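Local coordinates for protein N-acetylmuramoyl-L-alanine amidase (Peptoclostridium difficile, PDB 4RN7) that probably cleaves, as a zinc-dependent hydrolase, the amide bond between N-acetylmuramic acid and L-alanine in bacterial cell-wall peptidoglycan, at residues S24-K29 / S156-I161; N32-K37 / K165-L170. One frame throughout, in Å; residues are numbered along the deposited sequence.

Contact 1 (S24-K29 / S156-I161); sequences SNRYEK and SEEQKI. With ZN (zinc ion), chain B.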
loop_
_atom_site.group_PDB
_atom_site.type_symbol
_atom_site.label_atom_id
_atom_site.label_comp_id
_atom_site.label_asym_id
_atom_site.label_seq_id
_atom_site.Cartn_x
_atom_site.Cartn_y
_atom_site.Cartn_z
ATOM N N SER A 24 -10.269 20.189 -2.302
ATOM C CA SER A 24 -9.070 20.727 -2.926
ATOM C C SER A 24 -8.776 20.129 -4.299
ATOM O O SER A 24 -7.792 20.503 -4.940
ATOM C CB SER A 24 -7.883 20.449 -2.007
ATOM O OG SER A 24 -7.901 19.098 -1.579
ATOM N N ASN A 25 -9.624 19.204 -4.741
ATOM C CA ASN A 25 -9.401 18.492 -5.999
ATOM C C ASN A 25 -7.979 17.955 -6.120
ATOM O O ASN A 25 -7.260 18.249 -7.076
ATOM C CB ASN A 25 -9.785 19.358 -7.203
ATOM C CG ASN A 25 -11.283 19.620 -7.272
ATOM O OD1 ASN A 25 -12.091 18.719 -7.043
ATOM N ND2 ASN A 25 -11.658 20.855 -7.581
ATOM N N ARG A 26 -7.571 17.211 -5.100
ATOM C CA ARG A 26 -6.375 16.400 -5.175
ATOM C C ARG A 26 -6.862 15.005 -5.492
ATOM O O ARG A 26 -7.980 14.644 -5.107
ATOM C CB ARG A 26 -5.647 16.393 -3.837
ATOM C CG ARG A 26 -5.043 17.729 -3.457
ATOM C CD ARG A 26 -4.090 17.574 -2.284
ATOM N NE ARG A 26 -3.325 18.792 -2.044
ATOM C CZ ARG A 26 -3.698 19.750 -1.205
ATOM N NH1 ARG A 26 -4.825 19.629 -0.519
ATOM N NH2 ARG A 26 -2.946 20.830 -1.046
ATOM N N TYR A 27 -6.034 14.235 -6.197
ATOM C CA TYR A 27 -6.405 12.890 -6.619
ATOM C C TYR A 27 -5.632 11.833 -5.871
ATOM O O TYR A 27 -4.413 11.931 -5.737
ATOM C CB TYR A 27 -6.097 12.695 -8.102
ATOM C CG TYR A 27 -6.755 13.706 -8.990
ATOM C CD1 TYR A 27 -8.087 14.048 -8.813
ATOM C CD2 TYR A 27 -6.041 14.328 -10.005
ATOM C CE1 TYR A 27 -8.694 14.984 -9.627
ATOM C CE2 TYR A 27 -6.640 15.260 -10.827
ATOM C CZ TYR A 27 -7.964 15.586 -10.630
ATOM O OH TYR A 27 -8.567 16.515 -11.447
ATOM N N GLU A 28 -6.336 10.791 -5.441
ATOM C CA GLU A 28 -5.704 9.627 -4.833
ATOM C C GLU A 28 -4.531 9.086 -5.655
ATOM O O GLU A 28 -3.495 8.741 -5.092
ATOM C CB GLU A 28 -6.746 8.520 -4.610
ATOM C CG GLU A 28 -6.143 7.181 -4.197
ATOM C CD GLU A 28 -7.179 6.077 -4.099
ATOM O OE1 GLU A 28 -8.390 6.371 -4.258
ATOM O OE2 GLU A 28 -6.789 4.912 -3.867
ATOM N N LYS A 29 -4.682 9.021 -6.979
ATOM C CA LYS A 29 -3.618 8.471 -7.819
ATOM C C LYS A 29 -2.277 9.153 -7.558
ATOM O O LYS A 29 -1.234 8.493 -7.559
ATOM C CB LYS A 29 -3.965 8.549 -9.317
ATOM C CG LYS A 29 -4.141 9.974 -9.863
ATOM C CD LYS A 29 -4.081 9.976 -11.406
ATOM C CE LYS A 29 -4.117 11.399 -11.959
ATOM N NZ LYS A 29 -4.054 11.454 -13.459
ATOM N N SER A 156 -9.611 16.259 7.716
ATOM C CA SER A 156 -8.457 16.049 8.601
ATOM C C SER A 156 -7.436 15.031 8.059
ATOM O O SER A 156 -6.219 15.253 8.152
ATOM C CB SER A 156 -8.912 15.658 10.017
ATOM O OG SER A 156 -9.428 14.334 10.038
ATOM N N GLU A 157 -7.914 13.928 7.478
ATOM C CA GLU A 157 -7.029 12.870 7.010
ATOM C C GLU A 157 -6.253 13.373 5.801
ATOM O O GLU A 157 -5.068 13.082 5.637
ATOM C CB GLU A 157 -7.839 11.656 6.563
ATOM C CG GLU A 157 -8.585 10.936 7.647
ATOM C CD GLU A 157 -7.698 9.975 8.382
ATOM O OE1 GLU A 157 -7.524 8.834 7.894
ATOM O OE2 GLU A 157 -7.172 10.371 9.441
ATOM N N GLU A 158 -6.945 14.114 4.943
ATOM C CA GLU A 158 -6.310 14.686 3.763
ATOM C C GLU A 158 -5.129 15.587 4.164
ATOM O O GLU A 158 -4.076 15.540 3.531
ATOM C CB GLU A 158 -7.334 15.461 2.937
ATOM C CG GLU A 158 -6.715 16.282 1.810
ATOM C CD GLU A 158 -7.741 17.056 1.015
ATOM O OE1 GLU A 158 -8.847 17.296 1.544
ATOM O OE2 GLU A 158 -7.433 17.430 -0.134
ATOM N N GLN A 159 -5.277 16.364 5.236
ATOM C CA GLN A 159 -4.187 17.243 5.670
ATOM C C GLN A 159 -2.955 16.462 6.120
ATOM O O GLN A 159 -1.829 16.959 6.021
ATOM C CB GLN A 159 -4.638 18.190 6.782
ATOM C CG GLN A 159 -5.585 19.285 6.305
ATOM C CD GLN A 159 -5.000 20.124 5.176
ATOM O OE1 GLN A 159 -3.881 20.631 5.271
ATOM N NE2 GLN A 159 -5.766 20.286 4.109
ATOM N N LYS A 160 -3.172 15.249 6.625
ATOM C CA LYS A 160 -2.058 14.348 6.936
ATOM C C LYS A 160 -1.490 13.702 5.685
ATOM O O LYS A 160 -0.282 13.703 5.487
ATOM C CB LYS A 160 -2.510 13.250 7.904
ATOM C CG LYS A 160 -2.884 13.778 9.289
ATOM C CD LYS A 160 -3.390 12.650 10.163
ATOM C CE LYS A 160 -3.694 13.135 11.574
ATOM N NZ LYS A 160 -4.781 14.167 11.652
ATOM N N ILE A 161 -2.363 13.122 4.868
ATOM C CA ILE A 161 -1.952 12.395 3.663
ATOM C C ILE A 161 -1.077 13.244 2.741
ATOM O O ILE A 161 -0.137 12.729 2.119
ATOM C CB ILE A 161 -3.183 11.873 2.896
ATOM C CG1 ILE A 161 -3.915 10.818 3.734
ATOM C CG2 ILE A 161 -2.774 11.229 1.566
ATOM C CD1 ILE A 161 -5.355 10.541 3.275
HETATM ZN ZN ZN B . -7.930 3.190 -4.381
#
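R26 and E158 face each other across a wide backbone gap, their CA atoms 9.1 Å apart, with the loop leading into helix 28-44 on one side and the short helix 155-161 on the other. Long side chains must span that distance, and they illustrate how a loop can be linked to a helix through a buried carboxylate with several partners, the charged one being long and weak. The carboxylate of E158 is carried out on an extended chain, with CG anti to the backbone N (chi1 170°), while R26 reaches across it at about a right angle. NH1 of R26 comes within 3.4 Å of OE2 of E158, a salt bridge whose hydrogen bond is weak. OE2 lies near the plane of the guanidinium, at its edge, yet the carboxylate itself is turned nearly perpendicular, 86° between the planes. The exact place of OE2 is doubtful, because the model sets it too close to OG of S24, which is itself hydrogen-bonded to OG of S21. The same loop, just before S24, supplies further partners: OE1 is hydrogen-bonded to OG1 of T23, and OG of S21 is also a partner of OE2, subject to the same doubt. In this Amidase_3 domain, probably the catalytic part of a longer protein, the loop runs on into a metal ligand. Y27 occupies the N-cap position of helix 28-44, and E28, farther along the chain, turns to the metal and not to helix 155-161: its OE2 binds zinc at 2.1 Å. OE1 of E28 stays 3.2 Å from the zinc and is hydrogen-bonded instead to the backbone N of T19. H12 and H82 are the other protein ligands of the metal.

Contact 2 (N32-K37 / K165-L170); sequences NLQIAK and KYQDQL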
loop_
_atom_site.group_PDB
_atom_site.type_symbol
_atom_site.label_atom_id
_atom_site.label_comp_id
_atom_site.label_asym_id
_atom_site.label_seq_id
_atom_site.Cartn_x
_atom_site.Cartn_y
_atom_site.Cartn_z
ATOM N N ASN A 32 -1.008 8.393 -3.868
ATOM C CA ASN A 32 -0.516 7.021 -3.858
ATOM C C ASN A 32 0.913 6.921 -4.395
ATOM O O ASN A 32 1.749 6.211 -3.822
ATOM C CB ASN A 32 -1.411 6.124 -4.719
ATOM C CG ASN A 32 -2.752 5.824 -4.069
ATOM O OD1 ASN A 32 -2.988 6.110 -2.878
ATOM N ND2 ASN A 32 -3.654 5.234 -4.861
ATOM N N LEU A 33 1.175 7.601 -5.510
ATOM C CA LEU A 33 2.499 7.569 -6.136
ATOM C C LEU A 33 3.531 8.210 -5.199
ATOM O O LEU A 33 4.647 7.703 -5.082
ATOM C CB LEU A 33 2.471 8.279 -7.482
ATOM C CG LEU A 33 3.739 8.186 -8.319
ATOM C CD1 LEU A 33 4.027 6.716 -8.614
ATOM C CD2 LEU A 33 3.566 8.966 -9.619
ATOM N N GLN A 34 3.149 9.286 -4.500
ATOM C CA GLN A 34 4.076 9.964 -3.603
ATOM C C GLN A 34 4.475 9.046 -2.464
ATOM O O GLN A 34 5.657 8.916 -2.141
ATOM C CB GLN A 34 3.460 11.250 -3.032
ATOM C CG GLN A 34 3.293 12.361 -4.059
ATOM C CD GLN A 34 2.584 13.575 -3.483
ATOM O OE1 GLN A 34 2.350 13.657 -2.280
ATOM N NE2 GLN A 34 2.229 14.515 -4.346
ATOM N N ILE A 35 3.482 8.411 -1.857
ATOM C CA ILE A 35 3.733 7.500 -0.749
ATOM C C ILE A 35 4.545 6.291 -1.221
ATOM O O ILE A 35 5.492 5.880 -0.546
ATOM C CB ILE A 35 2.409 7.053 -0.113
ATOM C CG1 ILE A 35 1.746 8.238 0.608
ATOM C CG2 ILE A 35 2.618 5.895 0.853
ATOM C CD1 ILE A 35 0.308 7.974 1.026
ATOM N N ALA A 36 4.194 5.739 -2.385
ATOM C CA ALA A 36 4.878 4.567 -2.922
ATOM C C ALA A 36 6.339 4.869 -3.236
ATOM O O ALA A 36 7.214 4.020 -3.045
ATOM C CB ALA A 36 4.172 4.070 -4.185
ATOM N N LYS A 37 6.601 6.070 -3.745
ATOM C CA LYS A 37 7.967 6.450 -4.078
ATOM C C LYS A 37 8.838 6.488 -2.832
ATOM O O LYS A 37 9.991 6.057 -2.865
ATOM C CB LYS A 37 8.007 7.790 -4.809
ATOM C CG LYS A 37 7.678 7.668 -6.294
ATOM C CD LYS A 37 7.728 9.018 -6.985
ATOM C CE LYS A 37 7.491 8.859 -8.484
ATOM N NZ LYS A 37 7.338 10.175 -9.169
ATOM N N LYS A 165 6.138 14.875 5.864
ATOM C CA LYS A 165 6.706 14.245 7.047
ATOM C C LYS A 165 5.819 13.080 7.473
ATOM O O LYS A 165 6.305 12.053 7.944
ATOM C CB LYS A 165 6.939 15.275 8.170
ATOM C CG LYS A 165 8.368 15.868 8.144
ATOM C CD LYS A 165 8.481 17.208 8.867
ATOM C CE LYS A 165 9.898 17.771 8.771
ATOM N NZ LYS A 165 10.868 17.042 9.642
ATOM N N TYR A 166 4.518 13.225 7.250
ATOM C CA TYR A 166 3.581 12.158 7.528
ATOM C C TYR A 166 3.784 11.021 6.525
ATOM O O TYR A 166 3.767 9.848 6.891
ATOM C CB TYR A 166 2.161 12.678 7.408
ATOM C CG TYR A 166 1.136 11.660 7.788
ATOM C CD1 TYR A 166 0.869 11.399 9.125
ATOM C CD2 TYR A 166 0.436 10.950 6.821
ATOM C CE1 TYR A 166 -0.065 10.468 9.489
ATOM C CE2 TYR A 166 -0.512 10.011 7.182
ATOM C CZ TYR A 166 -0.753 9.780 8.516
ATOM O OH TYR A 166 -1.688 8.857 8.911
ATOM N N GLN A 167 3.962 11.362 5.259
ATOM C CA GLN A 167 4.217 10.322 4.268
ATOM C C GLN A 167 5.496 9.564 4.616
ATOM O O GLN A 167 5.576 8.354 4.430
ATOM C CB GLN A 167 4.317 10.924 2.870
ATOM C CG GLN A 167 2.971 11.367 2.295
ATOM C CD GLN A 167 3.140 11.969 0.914
ATOM O OE1 GLN A 167 4.230 11.943 0.353
ATOM N NE2 GLN A 167 2.068 12.518 0.366
ATOM N N ASP A 168 6.487 10.280 5.134
ATOM C CA ASP A 168 7.763 9.666 5.481
ATOM C C ASP A 168 7.628 8.676 6.640
ATOM O O ASP A 168 8.183 7.578 6.603
ATOM C CB ASP A 168 8.774 10.754 5.836
ATOM C CG ASP A 168 10.154 10.204 6.064
ATOM O OD1 ASP A 168 10.813 9.843 5.069
ATOM O OD2 ASP A 168 10.584 10.141 7.236
ATOM N N GLN A 169 6.891 9.085 7.665
ATOM C CA GLN A 169 6.640 8.234 8.822
ATOM C C GLN A 169 5.876 6.993 8.414
ATOM O O GLN A 169 6.204 5.893 8.842
ATOM C CB GLN A 169 5.812 8.974 9.856
ATOM C CG GLN A 169 6.503 10.124 10.522
ATOM C CD GLN A 169 5.635 10.715 11.605
ATOM O OE1 GLN A 169 5.762 10.363 12.782
ATOM N NE2 GLN A 169 4.731 11.606 11.214
ATOM N N LEU A 170 4.851 7.185 7.588
ATOM C CA LEU A 170 4.012 6.090 7.121
ATOM C C LEU A 170 4.859 5.107 6.324
ATOM O O LEU A 170 4.802 3.897 6.546
ATOM C CB LEU A 170 2.861 6.645 6.274
ATOM C CG LEU A 170 2.035 5.647 5.470
ATOM C CD1 LEU A 170 1.404 4.614 6.393
ATOM C CD2 LEU A 170 0.972 6.390 4.671
#
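Q167 meets Q34 and I35 together, its polar end going to one and its aliphatic stem to the other. NE2 of Q167 donates to OE1 of Q34 over 2.9 Å in an almost straight bond, with an N-H...O angle of 176°. The donor lies in the carbonyl plane of Q34 and the acceptor in the amide plane of Q167, although the two amides are twisted 48° from one another. Both glutamines carry CG anti to the carbonyl carbon and are extended beyond it, which lets two long arms meet between the helices. Closer to the backbone of Q167, its CG packs against CG1 of I35 at 3.8 Å, the side chains crossing at about a right angle. One helical turn further on, CD2 of L170 touches CD1 of I35 at 4.0 Å.

The wider frame is a pair of helices, 28-44 and 164-185, whose axes approach to 9.4 Å and cross at -53° in these segments. I35 also rests on I81 of strand 77-84, and L170 on I118 and V122 of helix 107-122, so the apolar part of the contact belongs to the helix-and-sheet core. I161 offers its backbone O as the other acceptor for NE2 of Q167, while OE1 of Q167 receives NZ of K38. With acceptors at the nitrogen and a lysine at the oxygen, the bonds define which way round the buried amide sits and resist its rotation.

Overall arrangement
Contact 1 is made by the loop that leads into helix 28-44, contact 2 by the helix itself, while the opposing partners lie on the consecutive helices 155-161 and 164-185. The contact centres are 12 Å apart, and they join directly through the hydrogen bond between O of I161 and NE2 of Q167, 2.8 Å long; nearby, CD2 of the Y166 ring packs against the backbone O of K160. The segment 24-29 of contact 1 contains the zinc ligand E28. From contact 2, the side chain of I35 is about 8 Å from that of E28 and about 11 Å from the zinc, and N32 makes a weak hydrogen bond to E28 from ND2 to OE2.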